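Local coordinates for protein glycoside Hydrolase Family 43_12 (Metagenome, PDB 7JVH) that probably hydrolyses glycosidic bonds in plant cell-wall polysaccharides such as xylan or arabinan, as a glycoside hydrolase of family 43, at residues K205-D210 and D214-G219; P174-D179 and A184-N189; H436-I441 and L524-S529; C469-T474 and G541-A546. All coordinates share one frame; numbering follows the deposited sequence.

Contact 1 of 4, residues K205-D210 and D214-G219; sequences KIWEYD and DQIIPG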
loop_
_atom_site.group_PDB
_atom_site.type_symbol
_atom_site.label_atom_id
_atom_site.label_comp_id
_atom_site.label_asym_id
_atom_site.label_seq_id
_atom_site.Cartn_x
_atom_site.Cartn_y
_atom_site.Cartn_z
ATOM N N LYS A 205 7.217 -22.561 7.077
ATOM C CA LYS A 205 6.459 -23.706 7.494
ATOM C C LYS A 205 5.419 -23.993 6.437
ATOM O O LYS A 205 4.821 -23.077 5.908
ATOM C CB LYS A 205 5.771 -23.404 8.828
ATOM C CG LYS A 205 5.093 -24.619 9.460
ATOM C CD LYS A 205 4.688 -24.361 10.901
ATOM C CE LYS A 205 5.914 -24.265 11.807
ATOM N NZ LYS A 205 5.555 -23.893 13.190
ATOM N N ILE A 206 5.200 -25.283 6.153
ATOM C CA ILE A 206 4.182 -25.720 5.205
ATOM C C ILE A 206 3.153 -26.610 5.900
ATOM O O ILE A 206 3.477 -27.321 6.849
ATOM C CB ILE A 206 4.813 -26.431 3.992
ATOM C CG1 ILE A 206 3.777 -26.639 2.887
ATOM C CG2 ILE A 206 5.448 -27.766 4.386
ATOM C CD1 ILE A 206 4.408 -27.067 1.565
ATOM N N TRP A 207 1.903 -26.527 5.426
ATOM C CA TRP A 207 0.769 -27.311 5.915
ATOM C C TRP A 207 0.015 -27.840 4.717
ATOM O O TRP A 207 -0.092 -27.150 3.710
ATOM C CB TRP A 207 -0.223 -26.427 6.664
ATOM C CG TRP A 207 0.264 -25.777 7.908
ATOM C CD1 TRP A 207 1.001 -24.641 8.002
ATOM C CD2 TRP A 207 -0.009 -26.193 9.254
ATOM N NE1 TRP A 207 1.222 -24.327 9.315
ATOM C CE2 TRP A 207 0.623 -25.266 10.108
ATOM C CE3 TRP A 207 -0.707 -27.266 9.819
ATOM C CZ2 TRP A 207 0.580 -25.381 11.503
ATOM C CZ3 TRP A 207 -0.755 -27.375 11.208
ATOM C CH2 TRP A 207 -0.102 -26.443 12.032
ATOM N N GLU A 208 -0.540 -29.044 4.842
ATOM C CA GLU A 208 -1.568 -29.523 3.930
ATOM C C GLU A 208 -2.837 -28.733 4.248
ATOM O O GLU A 208 -3.084 -28.383 5.405
ATOM C CB GLU A 208 -1.806 -31.029 4.099
ATOM C CG GLU A 208 -2.581 -31.675 2.951
ATOM C CD GLU A 208 -2.610 -33.208 3.043
ATOM O OE1 GLU A 208 -1.698 -33.789 3.674
ATOM O OE2 GLU A 208 -3.537 -33.841 2.479
ATOM N N TYR A 209 -3.630 -28.444 3.212
ATOM C CA TYR A 209 -4.806 -27.584 3.321
ATOM C C TYR A 209 -6.032 -28.369 2.893
ATOM O O TYR A 209 -5.993 -29.113 1.917
ATOM C CB TYR A 209 -4.618 -26.335 2.449
ATOM C CG TYR A 209 -5.677 -25.242 2.566
ATOM C CD1 TYR A 209 -5.592 -24.245 3.546
ATOM C CD2 TYR A 209 -6.728 -25.166 1.655
ATOM C CE1 TYR A 209 -6.546 -23.235 3.628
ATOM C CE2 TYR A 209 -7.683 -24.158 1.728
ATOM C CZ TYR A 209 -7.592 -23.195 2.713
ATOM O OH TYR A 209 -8.549 -22.193 2.785
ATOM N N ASP A 210 -7.118 -28.203 3.651
ATOM C CA ASP A 210 -8.379 -28.866 3.398
ATOM C C ASP A 210 -9.281 -27.901 2.639
ATOM O O ASP A 210 -9.711 -26.887 3.194
ATOM C CB ASP A 210 -9.025 -29.294 4.716
ATOM C CG ASP A 210 -10.288 -30.116 4.504
ATOM O OD1 ASP A 210 -11.113 -29.752 3.638
ATOM O OD2 ASP A 210 -10.460 -31.138 5.200
ATOM N N ASP A 214 -11.582 -25.259 4.337
ATOM C CA ASP A 214 -10.758 -24.049 4.284
ATOM C C ASP A 214 -10.029 -23.855 5.612
ATOM O O ASP A 214 -10.214 -22.862 6.309
ATOM C CB ASP A 214 -11.601 -22.827 3.911
ATOM C CG ASP A 214 -11.992 -22.809 2.443
ATOM O OD1 ASP A 214 -11.095 -22.765 1.585
ATOM O OD2 ASP A 214 -13.197 -22.840 2.151
ATOM N N GLN A 215 -9.212 -24.854 5.950
ATOM C CA GLN A 215 -8.447 -24.907 7.186
ATOM C C GLN A 215 -7.283 -25.875 6.985
ATOM O O GLN A 215 -7.412 -26.847 6.231
ATOM C CB GLN A 215 -9.342 -25.378 8.344
ATOM C CG GLN A 215 -8.676 -25.355 9.710
ATOM C CD GLN A 215 -8.262 -23.961 10.130
ATOM O OE1 GLN A 215 -7.097 -23.567 9.946
ATOM N NE2 GLN A 215 -9.207 -23.199 10.692
ATOM N N ILE A 216 -6.151 -25.593 7.643
ATOM C CA ILE A 216 -5.000 -26.487 7.636
ATOM C C ILE A 216 -5.369 -27.807 8.322
ATOM O O ILE A 216 -6.263 -27.829 9.173
ATOM C CB ILE A 216 -3.743 -25.841 8.286
ATOM C CG1 ILE A 216 -4.004 -25.292 9.706
ATOM C CG2 ILE A 216 -3.241 -24.694 7.417
ATOM C CD1 ILE A 216 -4.141 -26.332 10.794
ATOM N N ILE A 217 -4.716 -28.903 7.912
ATOM C CA ILE A 217 -4.895 -30.203 8.544
ATOM C C ILE A 217 -3.889 -30.324 9.688
ATOM O O ILE A 217 -2.678 -30.298 9.456
ATOM C CB ILE A 217 -4.736 -31.387 7.556
ATOM C CG1 ILE A 217 -5.873 -31.388 6.526
ATOM C CG2 ILE A 217 -4.768 -32.721 8.296
ATOM C CD1 ILE A 217 -5.620 -30.526 5.318
ATOM N N PRO A 218 -4.353 -30.440 10.955
ATOM C CA PRO A 218 -3.450 -30.651 12.091
ATOM C C PRO A 218 -2.544 -31.870 11.938
ATOM O O PRO A 218 -2.987 -32.891 11.453
ATOM C CB PRO A 218 -4.418 -30.831 13.266
ATOM C CG PRO A 218 -5.664 -30.112 12.841
ATOM C CD PRO A 218 -5.763 -30.331 11.364
ATOM N N GLY A 219 -1.272 -31.722 12.324
ATOM C CA GLY A 219 -0.262 -32.761 12.202
ATOM C C GLY A 219 0.496 -32.812 10.883
ATOM O O GLY A 219 1.410 -33.606 10.738
#
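Tyr209 and Ile216 sit opposite each other as a non-hydrogen-bonded antiparallel pair, and backbone bonds are made on both sides of them. Ile217 N donates to Glu208 O at 3.0 Å, nearly straight at 167°. Asp210 N donates to Gln215 O at 2.9 Å, while Asp210 O takes two weak bonds, from the N atoms of Asp214 and Gln215.

The side-chain polar link is Tyr209 OH, which donates to Asp214 OD1 at 2.9 Å on the lone pair turned away from the other oxygen. Ring and carboxylate planes stand 58° apart. Asp214 OD2 is salt-bridged to Lys153, so each carboxylate oxygen has a partner, which would favour the ionised form.

Apolar contact centres on Ile216 over one face of the Trp207 indole: CG1 makes a CH-pi contact 4.2 Å from the centroid of the six-membered ring, and CG2 touches Trp207 CB at 3.6 Å. Ile217 O lies in the indole plane at its edge. Trp207 NE1 is hydrogen-bonded to His188. Ile217 folds CD1 back against the backbone of Tyr209 and Asp210.

With Asp214 in a left-handed backbone conformation, this is a G1 beta bulge closing the outer hairpin of a four-stranded antiparallel sheet, a blade of the family 43 beta-propeller.

Contact 2 of 4, residues P174-D179 and A184-N189; sequences PSLFFD and AYLVHN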
loop_
_atom_site.group_PDB
_atom_site.type_symbol
_atom_site.label_atom_id
_atom_site.label_comp_id
_atom_site.label_asym_id
_atom_site.label_seq_id
_atom_site.Cartn_x
_atom_site.Cartn_y
_atom_site.Cartn_z
ATOM N N PRO A 174 1.019 -15.779 4.750
ATOM C CA PRO A 174 0.415 -17.011 4.241
ATOM C C PRO A 174 0.344 -17.022 2.710
ATOM O O PRO A 174 0.251 -15.973 2.083
ATOM C CB PRO A 174 -0.999 -16.952 4.821
ATOM C CG PRO A 174 -1.249 -15.501 5.074
ATOM C CD PRO A 174 0.072 -14.941 5.496
ATOM N N SER A 175 0.370 -18.221 2.126
ATOM C CA SER A 175 0.292 -18.389 0.678
ATOM C C SER A 175 -0.058 -19.838 0.364
ATOM O O SER A 175 0.583 -20.758 0.847
ATOM C CB SER A 175 1.627 -17.979 0.042
ATOM O OG SER A 175 1.616 -18.041 -1.351
ATOM N N LEU A 176 -1.098 -20.026 -0.448
ATOM C CA LEU A 176 -1.592 -21.336 -0.831
ATOM C C LEU A 176 -0.968 -21.792 -2.149
ATOM O O LEU A 176 -0.540 -20.969 -2.963
ATOM C CB LEU A 176 -3.106 -21.302 -0.987
ATOM C CG LEU A 176 -3.911 -20.846 0.216
ATOM C CD1 LEU A 176 -5.297 -20.388 -0.213
ATOM C CD2 LEU A 176 -3.991 -21.954 1.249
ATOM N N PHE A 177 -0.908 -23.117 -2.328
ATOM C CA PHE A 177 -0.467 -23.748 -3.561
ATOM C C PHE A 177 -1.310 -24.993 -3.801
ATOM O O PHE A 177 -1.523 -25.790 -2.878
ATOM C CB PHE A 177 1.014 -24.126 -3.482
ATOM C CG PHE A 177 1.438 -25.123 -4.520
ATOM C CD1 PHE A 177 1.737 -24.723 -5.813
ATOM C CD2 PHE A 177 1.519 -26.482 -4.201
ATOM C CE1 PHE A 177 2.107 -25.655 -6.766
ATOM C CE2 PHE A 177 1.892 -27.417 -5.154
ATOM C CZ PHE A 177 2.196 -27.002 -6.438
ATOM N N PHE A 178 -1.782 -25.159 -5.043
ATOM C CA PHE A 178 -2.663 -26.253 -5.422
ATOM C C PHE A 178 -1.971 -27.217 -6.380
ATOM O O PHE A 178 -1.793 -26.911 -7.548
ATOM C CB PHE A 178 -3.937 -25.682 -6.045
ATOM C CG PHE A 178 -4.609 -24.650 -5.193
ATOM C CD1 PHE A 178 -5.282 -25.018 -4.039
ATOM C CD2 PHE A 178 -4.553 -23.298 -5.537
ATOM C CE1 PHE A 178 -5.898 -24.058 -3.236
ATOM C CE2 PHE A 178 -5.164 -22.328 -4.742
ATOM C CZ PHE A 178 -5.838 -22.709 -3.591
ATOM N N ASP A 179 -1.591 -28.388 -5.863
ATOM C CA ASP A 179 -0.843 -29.408 -6.612
ATOM C C ASP A 179 -1.728 -30.118 -7.652
ATOM O O ASP A 179 -2.884 -29.767 -7.822
ATOM C CB ASP A 179 -0.236 -30.427 -5.641
ATOM C CG ASP A 179 1.085 -30.979 -6.120
ATOM O OD1 ASP A 179 1.309 -31.043 -7.352
ATOM O OD2 ASP A 179 1.919 -31.325 -5.255
ATOM N N ALA A 184 -3.904 -29.684 -1.631
ATOM C CA ALA A 184 -3.611 -28.272 -1.468
ATOM C C ALA A 184 -2.701 -28.072 -0.271
ATOM O O ALA A 184 -2.752 -28.827 0.696
ATOM C CB ALA A 184 -4.900 -27.504 -1.283
ATOM N N TYR A 185 -1.863 -27.039 -0.350
ATOM C CA TYR A 185 -0.895 -26.736 0.694
ATOM C C TYR A 185 -0.911 -25.257 1.034
ATOM O O TYR A 185 -1.465 -24.435 0.304
ATOM C CB TYR A 185 0.494 -27.197 0.268
ATOM C CG TYR A 185 0.517 -28.670 -0.067
ATOM C CD1 TYR A 185 0.640 -29.627 0.934
ATOM C CD2 TYR A 185 0.378 -29.111 -1.389
ATOM C CE1 TYR A 185 0.646 -30.978 0.637
ATOM C CE2 TYR A 185 0.382 -30.459 -1.696
ATOM C CZ TYR A 185 0.514 -31.389 -0.678
ATOM O OH TYR A 185 0.517 -32.726 -0.983
ATOM N N LEU A 186 -0.315 -24.937 2.179
ATOM C CA LEU A 186 -0.247 -23.579 2.665
ATOM C C LEU A 186 1.111 -23.396 3.292
ATOM O O LEU A 186 1.516 -24.184 4.142
ATOM C CB LEU A 186 -1.341 -23.348 3.697
ATOM C CG LEU A 186 -1.466 -21.929 4.249
ATOM C CD1 LEU A 186 -2.862 -21.729 4.810
ATOM C CD2 LEU A 186 -0.384 -21.605 5.289
ATOM N N VAL A 187 1.824 -22.360 2.855
ATOM C CA VAL A 187 3.133 -22.043 3.382
ATOM C C VAL A 187 3.066 -20.674 4.042
ATOM O O VAL A 187 2.292 -19.794 3.620
ATOM C CB VAL A 187 4.216 -22.097 2.284
ATOM C CG1 VAL A 187 4.078 -20.918 1.311
ATOM C CG2 VAL A 187 5.586 -22.218 2.919
ATOM N N HIS A 188 3.854 -20.494 5.103
ATOM C CA HIS A 188 3.888 -19.226 5.806
ATOM C C HIS A 188 5.173 -19.082 6.587
ATOM O O HIS A 188 5.920 -20.053 6.748
ATOM C CB HIS A 188 2.652 -19.072 6.706
ATOM C CG HIS A 188 2.688 -19.926 7.940
ATOM N ND1 HIS A 188 3.050 -19.433 9.172
ATOM C CD2 HIS A 188 2.375 -21.231 8.136
ATOM C CE1 HIS A 188 2.975 -20.404 10.073
ATOM N NE2 HIS A 188 2.571 -21.503 9.469
ATOM N N ASN A 189 5.442 -17.835 7.009
ATOM C CA ASN A 189 6.536 -17.508 7.918
ATOM C C ASN A 189 6.056 -17.820 9.340
ATOM O O ASN A 189 4.868 -17.717 9.626
ATOM C CB ASN A 189 6.957 -16.037 7.708
ATOM C CG ASN A 189 7.539 -15.373 8.956
ATOM O OD1 ASN A 189 6.821 -15.130 9.924
ATOM N ND2 ASN A 189 8.826 -15.025 8.911
#
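Ser175 pairs with Val187 and Phe177 with Tyr185 in the beta hairpin of the first two strands of a propeller blade. At Phe177 and Tyr185 the two bonds differ in direction: Tyr185 N reaches Phe177 O at 2.8 Å almost in line with the carbonyl, whereas Phe177 N comes to Tyr185 O at 3.0 Å from above the carbonyl plane. Val187 N meets Ser175 O at a nearly straight 175°; the return bond from Ser175 N is weak.

On one face, Leu176 CD2 touches Leu186 CD1 at 3.7 Å and Ala184 CB rests against Phe178 CD1, also at 3.7 Å. On the other, Phe177, with CG anti to the backbone N (chi1 163°), runs side by side with Tyr185, and they meet at their CD2 atoms, at the edge of the Phe177 ring.

Farther out, strand 134-142 covers Leu176 and Leu186, and strand 239-246 packs on Phe177 and Val187. Ser175 OG is hydrogen-bonded to His242, and the Asp179 carboxylate is shared between Lys245 and Tyr250. That carboxylate stands 66° from the Tyr185 ring plane; Asp179 OD2 lies 4.0 Å from Tyr185 CE2, while Asp179 CB sits in that ring's plane at its edge.

Contact 3 of 4, residues H436-I441 and L524-S529; sequences HRQQHI and LNYQFS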
loop_
_atom_site.group_PDB
_atom_site.type_symbol
_atom_site.label_atom_id
_atom_site.label_comp_id
_atom_site.label_asym_id
_atom_site.label_seq_id
_atom_site.Cartn_x
_atom_site.Cartn_y
_atom_site.Cartn_z
ATOM N N HIS A 436 -5.679 10.224 -0.292
ATOM C CA HIS A 436 -5.047 9.810 -1.518
ATOM C C HIS A 436 -3.595 9.580 -1.142
ATOM O O HIS A 436 -2.996 10.416 -0.463
ATOM C CB HIS A 436 -5.159 10.926 -2.552
ATOM C CG HIS A 436 -4.664 10.547 -3.915
ATOM N ND1 HIS A 436 -3.323 10.392 -4.200
ATOM C CD2 HIS A 436 -5.328 10.296 -5.071
ATOM C CE1 HIS A 436 -3.189 10.065 -5.471
ATOM N NE2 HIS A 436 -4.388 9.996 -6.018
ATOM N N ARG A 437 -3.035 8.443 -1.578
ATOM C CA ARG A 437 -1.652 8.109 -1.309
ATOM C C ARG A 437 -0.725 9.134 -1.934
ATOM O O ARG A 437 -0.990 9.636 -3.031
ATOM C CB ARG A 437 -1.332 6.724 -1.877
ATOM C CG ARG A 437 -2.035 5.577 -1.168
ATOM C CD ARG A 437 -1.957 4.343 -2.029
ATOM N NE ARG A 437 -2.526 3.122 -1.465
ATOM C CZ ARG A 437 -3.830 2.860 -1.388
ATOM N NH1 ARG A 437 -4.751 3.740 -1.773
ATOM N NH2 ARG A 437 -4.240 1.703 -0.906
ATOM N N GLN A 438 0.355 9.467 -1.219
ATOM C CA GLN A 438 1.443 10.263 -1.771
ATOM C C GLN A 438 2.203 9.346 -2.729
ATOM O O GLN A 438 2.914 8.419 -2.298
ATOM C CB GLN A 438 2.358 10.805 -0.683
ATOM C CG GLN A 438 3.539 11.589 -1.212
ATOM C CD GLN A 438 4.216 12.481 -0.168
ATOM O OE1 GLN A 438 3.739 12.615 0.951
ATOM N NE2 GLN A 438 5.322 13.109 -0.551
ATOM N N GLN A 439 2.046 9.608 -4.036
ATOM C CA GLN A 439 2.620 8.767 -5.080
ATOM C C GLN A 439 3.966 9.257 -5.582
ATOM O O GLN A 439 4.612 8.578 -6.374
ATOM C CB GLN A 439 1.635 8.614 -6.238
ATOM C CG GLN A 439 0.441 7.749 -5.867
ATOM C CD GLN A 439 -0.484 7.513 -7.034
ATOM O OE1 GLN A 439 -1.180 8.414 -7.471
ATOM N NE2 GLN A 439 -0.518 6.292 -7.527
ATOM N N HIS A 440 4.400 10.420 -5.090
ATOM C CA HIS A 440 5.613 11.089 -5.547
ATOM C C HIS A 440 6.320 11.757 -4.383
ATOM O O HIS A 440 5.673 12.144 -3.381
ATOM C CB HIS A 440 5.257 12.194 -6.562
ATOM C CG HIS A 440 4.496 11.697 -7.742
ATOM N ND1 HIS A 440 3.142 11.463 -7.697
ATOM C CD2 HIS A 440 4.895 11.388 -8.999
ATOM C CE1 HIS A 440 2.741 11.025 -8.879
ATOM N NE2 HIS A 440 3.783 10.979 -9.687
ATOM N N ILE A 441 7.637 11.942 -4.546
ATOM C CA ILE A 441 8.439 12.685 -3.574
ATOM C C ILE A 441 8.103 14.172 -3.696
ATOM O O ILE A 441 7.949 14.869 -2.694
ATOM C CB ILE A 441 9.948 12.476 -3.803
ATOM C CG1 ILE A 441 10.295 10.987 -3.809
ATOM C CG2 ILE A 441 10.737 13.161 -2.696
ATOM C CD1 ILE A 441 11.725 10.709 -4.209
ATOM N N LEU A 524 11.835 18.002 0.291
ATOM C CA LEU A 524 12.504 18.375 1.532
ATOM C C LEU A 524 11.572 18.998 2.567
ATOM O O LEU A 524 11.729 18.757 3.761
ATOM C CB LEU A 524 13.669 19.338 1.278
ATOM C CG LEU A 524 14.940 18.747 0.616
ATOM C CD1 LEU A 524 15.940 19.844 0.265
ATOM C CD2 LEU A 524 15.643 17.656 1.421
ATOM N N ASN A 525 10.635 19.838 2.110
ATOM C CA ASN A 525 9.639 20.510 2.968
ATOM C C ASN A 525 8.270 20.602 2.330
ATOM O O ASN A 525 8.145 20.458 1.127
ATOM C CB ASN A 525 10.094 21.920 3.369
ATOM C CG ASN A 525 11.350 21.898 4.196
ATOM O OD1 ASN A 525 11.313 21.643 5.427
ATOM N ND2 ASN A 525 12.468 22.184 3.566
ATOM N N TYR A 526 7.241 20.772 3.160
ATOM C CA TYR A 526 5.865 20.967 2.731
ATOM C C TYR A 526 5.539 22.425 3.019
ATOM O O TYR A 526 5.884 22.943 4.083
ATOM C CB TYR A 526 4.915 20.074 3.535
ATOM C CG TYR A 526 4.927 18.607 3.195
ATOM C CD1 TYR A 526 5.906 17.759 3.697
ATOM C CD2 TYR A 526 3.937 18.058 2.384
ATOM C CE1 TYR A 526 5.906 16.402 3.393
ATOM C CE2 TYR A 526 3.934 16.705 2.064
ATOM C CZ TYR A 526 4.925 15.880 2.586
ATOM O OH TYR A 526 4.948 14.534 2.303
ATOM N N GLN A 527 4.892 23.092 2.060
ATOM C CA GLN A 527 4.498 24.493 2.172
ATOM C C GLN A 527 3.007 24.560 1.874
ATOM O O GLN A 527 2.566 24.179 0.788
ATOM C CB GLN A 527 5.258 25.381 1.201
ATOM C CG GLN A 527 4.732 26.820 1.109
ATOM C CD GLN A 527 4.892 27.597 2.410
ATOM O OE1 GLN A 527 6.011 27.835 2.821
ATOM N NE2 GLN A 527 3.771 28.004 3.067
ATOM N N PHE A 528 2.246 25.051 2.853
ATOM C CA PHE A 528 0.814 25.201 2.752
ATOM C C PHE A 528 0.462 26.610 2.237
ATOM O O PHE A 528 1.267 27.541 2.312
ATOM C CB PHE A 528 0.171 24.921 4.122
ATOM C CG PHE A 528 0.040 23.449 4.435
ATOM C CD1 PHE A 528 1.105 22.731 4.963
ATOM C CD2 PHE A 528 -1.149 22.782 4.202
ATOM C CE1 PHE A 528 0.974 21.384 5.267
ATOM C CE2 PHE A 528 -1.279 21.417 4.505
ATOM C CZ PHE A 528 -0.214 20.727 5.033
ATOM N N SER A 529 -0.748 26.732 1.683
ATOM C CA SER A 529 -1.254 27.978 1.163
ATOM C C SER A 529 -2.755 27.909 1.084
ATOM O O SER A 529 -3.341 26.813 1.121
ATOM C CB SER A 529 -0.688 28.264 -0.243
ATOM O OG SER A 529 -1.222 27.376 -1.225
#
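Gln438 and Tyr526 reach toward each other from backbones that are not paired. Segment 436-441 leaves its strand after Arg437 and continues as loop, whereas 525-529 is regular strand, hydrogen-bonded at Tyr526 to Leu543 on the next strand. Two side chains bridge the gap, and the buried surface is small, 79 Å².

They arrive from opposite directions. Gln438 is stretched out, with CG anti to the backbone N (chi1 177°) and the chain extended beyond it, which carries the amide out toward the tyrosine. Tyr526 OH donates to Gln438 OE1 at 2.6 Å. The hydroxyl approaches in the carbonyl plane, on a lone pair, with a C=O...O angle of 112°. Seen from the phenol, OE1 lies in the ring plane at its edge, yet the amide is turned almost perpendicular to that ring, at 85°.

The other half of the amide looks back to its own loop: Gln438 NE2 donates to His440 O at 3.0 Å, with the acceptor in the amide plane. Tyr526 OH also has Asn331 as a partner, and its side chain packs against Val519, Thr521 and Cys463 inside the concanavalin A-like C-terminal domain.

The two hydrogen bonds of the Gln438 amide therefore have a direction. The bond from NE2 to His440 O fixes the flip of the Gln438 amide and turns OE1 to the tyrosine as acceptor. The phenol, donating to OE1, is left to accept from Asn331 ND2, and polar groups that would be costly to bury alone are satisfied together.

Contact 4 of 4, residues C469-T474 and G541-A546; sequences CNYVLT and GPLDAA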
loop_
_atom_site.group_PDB
_atom_site.type_symbol
_atom_site.label_atom_id
_atom_site.label_comp_id
_atom_site.label_asym_id
_atom_site.label_seq_id
_atom_site.Cartn_x
_atom_site.Cartn_y
_atom_site.Cartn_z
ATOM N N CYS A 469 1.829 12.075 13.428
ATOM C CA CYS A 469 2.780 12.531 12.422
ATOM C C CYS A 469 1.967 13.031 11.249
ATOM O O CYS A 469 1.750 12.310 10.262
ATOM C CB CYS A 469 3.709 11.382 12.025
ATOM S SG CYS A 469 5.062 11.114 13.208
ATOM N N ASN A 470 1.490 14.277 11.375
ATOM C CA ASN A 470 0.639 14.888 10.369
ATOM C C ASN A 470 0.690 16.406 10.365
ATOM O O ASN A 470 1.075 17.027 11.363
ATOM C CB ASN A 470 -0.804 14.405 10.524
ATOM C CG ASN A 470 -1.393 14.709 11.897
ATOM O OD1 ASN A 470 -1.721 15.857 12.208
ATOM N ND2 ASN A 470 -1.560 13.669 12.713
ATOM N N TYR A 471 0.328 16.984 9.211
ATOM C CA TYR A 471 0.151 18.418 9.023
ATOM C C TYR A 471 -1.280 18.666 8.574
ATOM O O TYR A 471 -1.782 17.979 7.692
ATOM C CB TYR A 471 1.104 18.942 7.960
ATOM C CG TYR A 471 2.568 18.792 8.292
ATOM C CD1 TYR A 471 3.060 19.182 9.522
ATOM C CD2 TYR A 471 3.467 18.306 7.354
ATOM C CE1 TYR A 471 4.406 19.052 9.834
ATOM C CE2 TYR A 471 4.812 18.175 7.660
ATOM C CZ TYR A 471 5.268 18.555 8.907
ATOM O OH TYR A 471 6.600 18.457 9.222
ATOM N N VAL A 472 -1.935 19.644 9.206
ATOM C CA VAL A 472 -3.345 19.938 8.969
ATOM C C VAL A 472 -3.556 21.450 8.853
ATOM O O VAL A 472 -3.065 22.213 9.686
ATOM C CB VAL A 472 -4.227 19.403 10.101
ATOM C CG1 VAL A 472 -5.693 19.543 9.731
ATOM C CG2 VAL A 472 -3.901 17.967 10.404
ATOM N N LEU A 473 -4.275 21.859 7.797
ATOM C CA LEU A 473 -4.700 23.235 7.568
ATOM C C LEU A 473 -6.212 23.226 7.476
ATOM O O LEU A 473 -6.777 22.579 6.609
ATOM C CB LEU A 473 -4.110 23.768 6.267
ATOM C CG LEU A 473 -4.504 25.195 5.831
ATOM C CD1 LEU A 473 -3.864 26.257 6.723
ATOM C CD2 LEU A 473 -4.118 25.442 4.379
ATOM N N THR A 474 -6.868 23.943 8.390
ATOM C CA THR A 474 -8.319 23.947 8.509
ATOM C C THR A 474 -8.860 25.380 8.601
ATOM O O THR A 474 -8.248 26.253 9.238
ATOM C CB THR A 474 -8.782 23.172 9.767
ATOM O OG1 THR A 474 -8.133 23.716 10.919
ATOM C CG2 THR A 474 -8.435 21.700 9.690
ATOM N N GLY A 541 5.573 28.476 7.184
ATOM C CA GLY A 541 6.794 28.360 6.415
ATOM C C GLY A 541 6.975 26.928 5.919
ATOM O O GLY A 541 6.027 26.138 5.917
ATOM N N PRO A 542 8.193 26.560 5.463
ATOM C CA PRO A 542 8.487 25.168 5.108
ATOM C C PRO A 542 8.440 24.227 6.341
ATOM O O PRO A 542 9.089 24.487 7.346
ATOM C CB PRO A 542 9.909 25.249 4.539
ATOM C CG PRO A 542 10.491 26.530 5.099
ATOM C CD PRO A 542 9.340 27.467 5.278
ATOM N N LEU A 543 7.657 23.151 6.229
ATOM C CA LEU A 543 7.527 22.126 7.256
ATOM C C LEU A 543 8.269 20.853 6.867
ATOM O O LEU A 543 7.946 20.235 5.857
ATOM C CB LEU A 543 6.047 21.800 7.453
ATOM C CG LEU A 543 5.197 22.926 8.033
ATOM C CD1 LEU A 543 3.725 22.622 7.787
ATOM C CD2 LEU A 543 5.520 23.070 9.503
ATOM N N ASP A 544 9.248 20.467 7.697
ATOM C CA ASP A 544 10.145 19.330 7.435
ATOM C C ASP A 544 9.375 18.125 6.921
ATOM O O ASP A 544 8.432 17.663 7.557
ATOM C CB ASP A 544 10.926 18.951 8.690
ATOM C CG ASP A 544 12.110 18.025 8.416
ATOM O OD1 ASP A 544 12.137 17.301 7.374
ATOM O OD2 ASP A 544 13.008 18.010 9.283
ATOM N N ALA A 545 9.789 17.633 5.752
ATOM C CA ALA A 545 9.163 16.490 5.093
ATOM C C ALA A 545 9.473 15.171 5.811
ATOM O O ALA A 545 8.731 14.198 5.679
ATOM C CB ALA A 545 9.618 16.415 3.629
ATOM N N ALA A 546 10.597 15.144 6.528
ATOM C CA ALA A 546 11.069 13.944 7.233
ATOM C C ALA A 546 10.021 13.432 8.245
ATOM O O ALA A 546 9.890 12.229 8.419
ATOM C CB ALA A 546 12.389 14.219 7.936
#
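The Tyr471 ring carries Leu543 on one face and the carbonyl oxygen of Asp544 at its edge. Leu543 CB stands 3.6 Å above the ring plane, displaced toward the rim, and makes a CH-pi contact 3.9 Å from the centroid. It is nearest the hydroxyl end, with Leu543 CB 3.6 Å from Tyr471 CZ. Leu543 CD1 reaches back along the ring toward its root, 3.9 Å from Tyr471 CD1, and the two side chains thus slide past one another in opposite directions.

At the edge, Tyr471 OH donates to Asp544 O at 2.6 Å. The oxygen lies in the ring plane, and the donor meets the carbonyl at a C=O...O angle of 139°, tilted 18° from the carbonyl plane. This bond ties a side chain of one strand to the backbone of the other.

The two backbones keep well apart, with Tyr471 CA 8.4 Å from Leu543 CA. They belong to different sheets: 469-477 lies within a six-stranded antiparallel sheet and 536-544 at the end of another, and the tyrosine spans the space between them as in the beta-sandwich of concanavalin A-like domains. Phe528, on the strand beside 536-544, and Val547 also pack on Tyr471.

Tyr471 places CG beside its backbone N and anti to the carbonyl carbon (chi1 -62°), aiming the ring across at the second sheet. There the chain is turning: Asp544 OD1 accepts from Ala546 N at 2.8 Å in an Asx turn, the donor coming from above the carboxylate plane, just where the strand ends and Asp544 O receives the phenol.

Overall arrangement
Contacts 1 and 2 share one four-stranded propeller blade: strands 184-190 and 203-210 are neighbours in it, and backbone bonds from Trp207 and Tyr209 to Leu186 and Ala184 join the two hairpins. Contact 2 is buried, with largely apolar side-chain contacts; contact 1, farther from the chain centre, is partly exposed and carries a tyrosine-carboxylate bond across its segments, whereas Ser175 and Asp179 in contact 2 find polar partners outside it. Contacts 3 and 4 lie about 39 to 48 Å away, centre to centre, in the C-terminal domain. Both are buried, and both use a tyrosine hydroxyl to reach a non-adjacent segment rather than strand pairing. They meet where strands 525-531 and 536-544 run side by side.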